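Cytoplasmic protein (Cryptococcus neoformans var. grubii serotype A, PDB 7LPO) probably hydrolyses the beta-glucosidic bond of steryl glucosides, as a fungal sterylglucosidase belonging to glycoside hydrolase family 5. Local coordinates at residues W405-H408 and W409-Y412; S441-K444 and G445-S449; G491-R494 and K495-G499; D530-Y534 and G535-G539. All blocks are in the same frame, centred on the assembly; numbering follows the deposited sequence.

Overall arrangement
The four contacts follow one another along the chain without overlapping. Interactions 1 and 2 are neighbours, with centres about 13 Å apart: helix 400-419, which carries the first, packs its Trp409 and Leu410 against Phe442 and Leu443 of the second, where helix 440-443 turns into strand 447-449. Interaction 3 lies on helix 490-512, its centre about 31 Å from that of interaction 2, and this helix also touches Ser449, at the end of the strand. Interaction 4, where the end of helix 528-531 runs into the loop before helix 547-559, lies about 48 Å from interaction 2, centre to centre, and across the chain's centre from it. Three contacts thus belong to the helices and strands of the catalytic barrel, the fourth to a peripheral excursion.

Interaction 1 (W405-H408 and W409-Y412); sequences WALH and WLAY
Trp405 and Trp409 sit one turn apart on helix 400-419, and CB of the second lies over the indole of the first. Trp409 CB is above a face of the Trp405 six-membered ring, 4.2 Å from its centroid and only 11° off the normal, a CH-pi contact. The same CB brushes Ala406 O at 3.4 Å. With chi1 at 178°, CG stands opposite the backbone N, and Trp409 CG and CD1 pass near Trp405 CH2, CD1 at 4.1 Å. From there the indoles diverge: their planes differ by 27°, and they are slid so far apart that they barely overlap. The far rim of Trp409 leaves Trp405 altogether and packs on Phe442 and Leu443, while His425 meets the ring edge-to-face.

On another side of the helix His408 and Tyr412 run side by side, Tyr412 CB covering a face of the imidazole, 4.1 Å from His408 NE2. His408 ND1 is held by Gln237 OE1. Beneath both pairs run i to i+4 backbone bonds, Trp409 N to Trp405 O at 2.9 Å and Tyr412 N to His408 O at 2.9 Å. Between these side chains the contact is therefore dispersion and CH-pi attraction; the polar bonding across it belongs to the backbone.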
# COMPACT_ATOMS: atom_id res chain seq x y z
N TRP A 405 8.65 8.57 13.61
CA TRP A 405 7.76 7.51 13.16
C TRP A 405 7.64 6.42 14.22
O TRP A 405 6.54 5.96 14.54
CB TRP A 405 8.24 6.91 11.84
CG TRP A 405 7.32 5.81 11.42
CD1 TRP A 405 6.13 5.93 10.77
CD2 TRP A 405 7.48 4.42 11.69
NE1 TRP A 405 5.55 4.70 10.59
CE2 TRP A 405 6.36 3.76 11.16
CE3 TRP A 405 8.47 3.67 12.33
CZ2 TRP A 405 6.20 2.38 11.23
CZ3 TRP A 405 8.31 2.30 12.40
CH2 TRP A 405 7.19 1.67 11.85
N ALA A 406 8.77 5.98 14.78
CA ALA A 406 8.74 4.87 15.72
C ALA A 406 7.92 5.23 16.96
O ALA A 406 7.19 4.39 17.49
CB ALA A 406 10.16 4.46 16.10
N LEU A 407 8.03 6.48 17.41
CA LEU A 407 7.26 6.91 18.57
C LEU A 407 5.77 6.85 18.29
O LEU A 407 4.99 6.40 19.14
CB LEU A 407 7.68 8.33 18.96
CG LEU A 407 7.08 8.92 20.23
CD1 LEU A 407 7.22 8.00 21.42
CD2 LEU A 407 7.76 10.27 20.50
N HIS A 408 5.34 7.30 17.11
CA HIS A 408 3.94 7.13 16.74
C HIS A 408 3.55 5.66 16.72
O HIS A 408 2.44 5.29 17.13
CB HIS A 408 3.67 7.76 15.36
CG HIS A 408 2.42 7.24 14.70
ND1 HIS A 408 1.16 7.60 15.11
CD2 HIS A 408 2.25 6.34 13.71
CE1 HIS A 408 0.26 6.96 14.38
NE2 HIS A 408 0.90 6.20 13.51
N TRP A 409 4.47 4.80 16.26
CA TRP A 409 4.14 3.39 16.13
C TRP A 409 3.95 2.72 17.48
O TRP A 409 3.12 1.81 17.60
CB TRP A 409 5.22 2.65 15.34
CG TRP A 409 4.92 1.18 15.24
CD1 TRP A 409 4.15 0.57 14.29
CD2 TRP A 409 5.32 0.16 16.14
NE1 TRP A 409 4.08 -0.77 14.54
CE2 TRP A 409 4.78 -1.05 15.68
CE3 TRP A 409 6.10 0.14 17.31
CZ2 TRP A 409 4.99 -2.26 16.33
CZ3 TRP A 409 6.29 -1.06 17.96
CH2 TRP A 409 5.75 -2.24 17.47
N LEU A 410 4.69 3.14 18.50
CA LEU A 410 4.48 2.59 19.84
C LEU A 410 3.06 2.88 20.31
O LEU A 410 2.36 1.96 20.77
CB LEU A 410 5.49 3.16 20.82
CG LEU A 410 6.96 2.90 20.49
CD1 LEU A 410 7.84 3.75 21.43
CD2 LEU A 410 7.35 1.44 20.59
N ALA A 411 2.62 4.14 20.20
CA ALA A 411 1.27 4.53 20.60
C ALA A 411 0.22 3.78 19.79
O ALA A 411 -0.76 3.27 20.34
CB ALA A 411 1.08 6.04 20.43
N TYR A 412 0.40 3.73 18.46
CA TYR A 412 -0.57 3.03 17.61
C TYR A 412 -0.65 1.55 17.98
O TYR A 412 -1.73 1.02 18.22
CB TYR A 412 -0.18 3.20 16.14
CG TYR A 412 -1.03 2.39 15.18
CD1 TYR A 412 -2.27 2.84 14.78
CD2 TYR A 412 -0.59 1.16 14.69
CE1 TYR A 412 -3.06 2.11 13.92
CE2 TYR A 412 -1.38 0.41 13.82
CZ TYR A 412 -2.62 0.90 13.44
OH TYR A 412 -3.42 0.20 12.57

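Interaction 2 (S441-K444 and G445-S449); sequences SFLK and GRACS
Leu443, the last residue of helix 440-443, reaches across the following turn to Ala447, the first residue of strand 447-449. Its side chain leaves with CG opposite the carbonyl carbon (chi1 -66°), which carries the Leu443 CD2 methyl to 3.8 Å from Ala447 CB. The Leu443 carbonyl does the polar work: Leu443 O accepts Arg446 N at 3.2 Å and closes a type I' beta turn from Leu443 to Arg446. The donor stands well above the carbonyl plane, 51° out of it, and so does not use a lone pair. Arg417 NH2 also bonds to it, so two donors share this one carbonyl oxygen.

Lys444 comes next and is where the helix stops, its phi swinging to +57°. Its extended chain runs away from the turn. Gly445 follows with another left-handed conformation, as the second central residue of a type I' turn should, and its N donates to Glu440 OE2. Beyond the turn the Arg446 side chain departs from the contact, its NE on Glu422 O and its NH1 on Ile21 O. Strand 447-449 lies parallel to strand 424-427, with helix 440-443 as the crossover, so this tight turn is the helix-to-strand return of a beta-alpha-beta unit, the repeating element of the TIM barrel to which family 5 glycosidases belong.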
# COMPACT_ATOMS: atom_id res chain seq x y z
N SER A 441 9.43 -5.54 23.90
CA SER A 441 8.35 -5.27 24.84
C SER A 441 7.07 -4.85 24.14
O SER A 441 5.99 -4.90 24.75
CB SER A 441 8.77 -4.18 25.84
OG SER A 441 9.42 -3.09 25.20
N PHE A 442 7.15 -4.43 22.88
CA PHE A 442 5.98 -4.12 22.07
C PHE A 442 5.73 -5.14 20.97
O PHE A 442 4.57 -5.41 20.64
CB PHE A 442 6.12 -2.73 21.43
CG PHE A 442 5.97 -1.60 22.40
CD1 PHE A 442 6.93 -1.37 23.37
CD2 PHE A 442 4.87 -0.76 22.34
CE1 PHE A 442 6.79 -0.33 24.27
CE2 PHE A 442 4.72 0.28 23.24
CZ PHE A 442 5.68 0.50 24.20
N LEU A 443 6.78 -5.70 20.37
CA LEU A 443 6.59 -6.73 19.36
C LEU A 443 6.04 -8.01 19.98
O LEU A 443 5.07 -8.59 19.48
CB LEU A 443 7.91 -7.01 18.65
CG LEU A 443 8.49 -5.88 17.80
CD1 LEU A 443 9.81 -6.31 17.21
CD2 LEU A 443 7.51 -5.49 16.72
N LYS A 444 6.68 -8.48 21.06
CA LYS A 444 6.22 -9.63 21.84
C LYS A 444 6.07 -10.87 20.97
O LYS A 444 5.12 -11.64 21.12
CB LYS A 444 4.91 -9.31 22.55
CG LYS A 444 5.02 -8.28 23.67
CD LYS A 444 3.71 -8.19 24.49
CE LYS A 444 3.82 -7.18 25.63
NZ LYS A 444 2.52 -6.92 26.30
N GLY A 445 7.01 -11.07 20.05
CA GLY A 445 7.05 -12.27 19.24
C GLY A 445 5.87 -12.46 18.32
O GLY A 445 5.56 -13.59 17.94
N ARG A 446 5.22 -11.38 17.91
CA ARG A 446 4.04 -11.52 17.06
C ARG A 446 4.00 -10.32 16.10
O ARG A 446 3.22 -9.38 16.27
CB ARG A 446 2.76 -11.61 17.89
CG ARG A 446 1.57 -12.06 17.09
CD ARG A 446 0.67 -13.01 17.89
NE ARG A 446 -0.49 -13.38 17.09
CZ ARG A 446 -0.46 -14.28 16.12
NH1 ARG A 446 0.68 -14.93 15.87
NH2 ARG A 446 -1.55 -14.55 15.41
N ALA A 447 4.84 -10.39 15.07
CA ALA A 447 5.01 -9.28 14.15
C ALA A 447 5.43 -9.80 12.78
O ALA A 447 5.82 -10.96 12.63
CB ALA A 447 6.04 -8.28 14.69
N CYS A 448 5.35 -8.92 11.79
CA CYS A 448 5.67 -9.23 10.41
C CYS A 448 6.01 -7.92 9.72
O CYS A 448 5.29 -6.94 9.88
CB CYS A 448 4.49 -9.93 9.71
SG CYS A 448 4.68 -10.22 7.91
N SER A 449 7.11 -7.90 8.99
CA SER A 449 7.51 -6.73 8.23
C SER A 449 6.65 -6.65 6.97
O SER A 449 6.43 -7.66 6.30
CB SER A 449 8.99 -6.82 7.87
OG SER A 449 9.43 -5.64 7.23

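Interaction 3 (G491-R494 and K495-G499); sequences GPIR and KMIQG
Ile493 and Ile497, one turn apart on helix 490-512, mark the packed side of this contact, on a helix that flanks the TIM-barrel strands. Ile493 CG2 faces Ile497 CD1 at 4.3 Å, a modest touch, and both side chains also meet Asn468 of strand 467-469. Met496 lines the same side: its CG starts opposite the backbone N, and bends at chi2 and chi3 fold the thioether back along the helix. The backbone beneath is regular. Ile497 N reaches Ile493 O at 3.0 Å with a nearly straight N-H (163°), whereas Met496 N approaches Pro492 O at 3.1 Å, tilted 34° from the carbonyl plane.

The other flank is looser. Gly491, Pro492 and Lys495 are exposed, and little but backbone joins them. Lys495 N bonds Gly491 O at 3.0 Å. Lys495 CB lies alongside that oxygen. Pro492 has no N-H to give, which costs nothing in the first turn of a helix. The Lys495 chain then stretches away from the segment before it.

Arg494 and Gln498 lie between these extremes, both turned to helix 547-559. A bend at chi3 (65°) aims the Arg494 guanidinium so that NH1 makes a salt bridge with Asp554, and Gln498 NE2 bonds Asn558 O. Their backbones are joined as well, Gln498 N to Arg494 O at 2.9 Å.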
# COMPACT_ATOMS: atom_id res chain seq x y z
N GLY A 491 15.72 -11.47 -18.98
CA GLY A 491 16.45 -12.25 -18.01
C GLY A 491 17.11 -11.38 -16.95
O GLY A 491 16.80 -11.48 -15.75
N PRO A 492 18.04 -10.52 -17.37
CA PRO A 492 18.71 -9.65 -16.40
C PRO A 492 17.76 -8.74 -15.64
O PRO A 492 18.03 -8.43 -14.47
CB PRO A 492 19.71 -8.85 -17.26
CG PRO A 492 19.97 -9.74 -18.48
CD PRO A 492 18.68 -10.51 -18.70
N ILE A 493 16.68 -8.29 -16.26
CA ILE A 493 15.74 -7.42 -15.55
C ILE A 493 15.03 -8.19 -14.46
O ILE A 493 14.93 -7.73 -13.31
CB ILE A 493 14.75 -6.78 -16.54
CG1 ILE A 493 15.46 -5.75 -17.42
CG2 ILE A 493 13.59 -6.13 -15.78
CD1 ILE A 493 14.62 -5.24 -18.60
N ARG A 494 14.55 -9.39 -14.78
CA ARG A 494 13.84 -10.20 -13.80
C ARG A 494 14.74 -10.55 -12.62
O ARG A 494 14.33 -10.44 -11.45
CB ARG A 494 13.32 -11.48 -14.46
CG ARG A 494 12.16 -11.22 -15.40
CD ARG A 494 11.90 -12.39 -16.33
NE ARG A 494 11.48 -13.59 -15.61
CZ ARG A 494 10.22 -13.93 -15.39
NH1 ARG A 494 9.22 -13.17 -15.82
NH2 ARG A 494 9.94 -15.06 -14.73
N LYS A 495 15.98 -10.96 -12.90
CA LYS A 495 16.90 -11.31 -11.82
C LYS A 495 17.19 -10.11 -10.94
O LYS A 495 17.31 -10.24 -9.71
CB LYS A 495 18.19 -11.87 -12.41
CG LYS A 495 19.19 -12.37 -11.38
CD LYS A 495 20.39 -13.03 -12.07
CE LYS A 495 21.44 -13.52 -11.07
NZ LYS A 495 22.82 -13.08 -11.46
N MET A 496 17.29 -8.93 -11.54
CA MET A 496 17.58 -7.73 -10.77
C MET A 496 16.43 -7.38 -9.84
O MET A 496 16.65 -7.07 -8.66
CB MET A 496 17.88 -6.58 -11.74
CG MET A 496 18.28 -5.30 -11.07
SD MET A 496 16.84 -4.27 -10.84
CE MET A 496 16.55 -3.72 -12.53
N ILE A 497 15.19 -7.45 -10.33
CA ILE A 497 14.04 -7.12 -9.49
C ILE A 497 13.88 -8.15 -8.38
O ILE A 497 13.57 -7.81 -7.24
CB ILE A 497 12.77 -6.97 -10.35
CG1 ILE A 497 13.03 -5.87 -11.38
CG2 ILE A 497 11.56 -6.66 -9.47
CD1 ILE A 497 11.81 -5.23 -11.95
N GLN A 498 14.12 -9.42 -8.69
CA GLN A 498 14.10 -10.43 -7.64
C GLN A 498 15.17 -10.13 -6.59
O GLN A 498 14.95 -10.37 -5.40
CB GLN A 498 14.33 -11.81 -8.25
CG GLN A 498 14.10 -12.95 -7.30
CD GLN A 498 14.25 -14.29 -7.98
OE1 GLN A 498 15.32 -14.86 -8.01
NE2 GLN A 498 13.16 -14.79 -8.56
N GLY A 499 16.31 -9.59 -7.01
CA GLY A 499 17.32 -9.18 -6.05
C GLY A 499 16.88 -8.02 -5.18
O GLY A 499 17.23 -7.96 -4.00

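Interaction 4 (D530-Y534 and G535-G539); sequences DKKAY and GYVDG
The Tyr536 ring lies between Lys531 and Tyr534, just past a Schellman motif that closes the short 3-10 segment 532-534. Tyr534 O sits at the ring's edge, near its plane, and Tyr534 CB is 3.6 Å from Tyr536 CD1. The Lys531 chain comes in obliquely, Lys531 CD 3.7 Å from Tyr536 CD2. Lys531 runs alongside the ring in the same direction and ends with NZ on His579 O. The ring of Tyr534 itself turns away to stack on His579.

In the motif's backbone Gly535 takes the left-handed position (phi 85°), Gly535 N bonding Lys532 O at 3.0 Å from well above the carbonyl plane, and Tyr536 N returns to Lys531 O in a weak bond of 3.3 Å. The Lys531-Tyr536 packing is the apolar contact that usually accompanies this cap. A water donates to Lys532 O and accepts from Val537 N, tying the next residue to the same carbonyl.

Val537 then spreads its methyls, CG1 3.4 Å from Asp530 O and CG2 4.0 Å from Lys532 CB. Lys532 crosses it at about a right angle, and a bend at chi4 (66°) brings its amine to Asp538 and to Arg541 O. In the salt bridge Lys532 NZ meets the anti lone pair of Asp538 OD2 at 2.8 Å.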
# COMPACT_ATOMS: atom_id res chain seq x y z
N ASP A 530 -0.70 4.25 -23.86
CA ASP A 530 -1.85 5.07 -24.19
C ASP A 530 -3.11 4.22 -24.33
O ASP A 530 -3.98 4.49 -25.16
CB ASP A 530 -1.60 5.89 -25.45
CG ASP A 530 -0.40 6.82 -25.32
OD1 ASP A 530 -0.21 7.40 -24.23
OD2 ASP A 530 0.36 6.96 -26.30
N LYS A 531 -3.20 3.17 -23.51
CA LYS A 531 -4.39 2.33 -23.41
C LYS A 531 -4.63 1.56 -24.71
O LYS A 531 -5.78 1.31 -25.10
CB LYS A 531 -5.61 3.16 -23.03
CG LYS A 531 -5.42 3.98 -21.76
CD LYS A 531 -6.72 4.66 -21.34
CE LYS A 531 -6.57 5.41 -20.02
NZ LYS A 531 -7.88 6.02 -19.59
N LYS A 532 -3.54 1.15 -25.37
CA LYS A 532 -3.67 0.37 -26.60
C LYS A 532 -4.44 -0.92 -26.35
O LYS A 532 -5.21 -1.36 -27.21
CB LYS A 532 -2.28 0.07 -27.16
CG LYS A 532 -2.28 -0.67 -28.48
CD LYS A 532 -0.84 -0.79 -29.01
CE LYS A 532 -0.78 -1.53 -30.33
NZ LYS A 532 -1.46 -0.77 -31.42
N ALA A 533 -4.25 -1.54 -25.19
CA ALA A 533 -4.97 -2.78 -24.88
C ALA A 533 -6.47 -2.54 -24.73
O ALA A 533 -7.25 -3.50 -24.82
CB ALA A 533 -4.42 -3.41 -23.61
N TYR A 534 -6.88 -1.31 -24.50
CA TYR A 534 -8.29 -0.99 -24.39
C TYR A 534 -8.90 -0.62 -25.73
O TYR A 534 -10.11 -0.39 -25.80
CB TYR A 534 -8.51 0.14 -23.39
CG TYR A 534 -7.95 -0.13 -22.01
CD1 TYR A 534 -7.66 -1.42 -21.59
CD2 TYR A 534 -7.70 0.92 -21.13
CE1 TYR A 534 -7.13 -1.65 -20.33
CE2 TYR A 534 -7.18 0.70 -19.88
CZ TYR A 534 -6.90 -0.58 -19.48
OH TYR A 534 -6.38 -0.80 -18.21
N GLY A 535 -8.10 -0.56 -26.79
CA GLY A 535 -8.60 -0.17 -28.09
C GLY A 535 -8.64 1.32 -28.32
O GLY A 535 -9.30 1.76 -29.26
N TYR A 536 -7.93 2.10 -27.51
CA TYR A 536 -8.08 3.55 -27.53
C TYR A 536 -7.24 4.23 -28.60
O TYR A 536 -7.46 5.42 -28.85
CB TYR A 536 -7.69 4.12 -26.17
CG TYR A 536 -8.82 4.16 -25.16
CD1 TYR A 536 -9.74 3.12 -25.06
CD2 TYR A 536 -8.95 5.24 -24.29
CE1 TYR A 536 -10.77 3.17 -24.12
CE2 TYR A 536 -9.98 5.29 -23.36
CZ TYR A 536 -10.88 4.26 -23.28
OH TYR A 536 -11.89 4.32 -22.35
N VAL A 537 -6.30 3.55 -29.24
CA VAL A 537 -5.43 4.17 -30.23
C VAL A 537 -5.24 3.25 -31.43
O VAL A 537 -5.71 2.11 -31.44
CB VAL A 537 -4.06 4.55 -29.63
CG1 VAL A 537 -4.24 5.43 -28.41
CG2 VAL A 537 -3.28 3.29 -29.27
N ASP A 538 -4.56 3.77 -32.45
CA ASP A 538 -4.15 3.00 -33.63
C ASP A 538 -5.34 2.34 -34.30
O ASP A 538 -5.24 1.21 -34.81
CB ASP A 538 -3.08 1.96 -33.25
CG ASP A 538 -1.83 2.60 -32.66
OD1 ASP A 538 -1.55 3.76 -33.01
OD2 ASP A 538 -1.13 1.95 -31.85
N GLY A 539 -6.47 3.04 -34.32
CA GLY A 539 -7.68 2.52 -34.92
C GLY A 539 -8.30 1.34 -34.21
O GLY A 539 -9.12 0.63 -34.81
O HOH W 1 -5.86 0.38 -29.25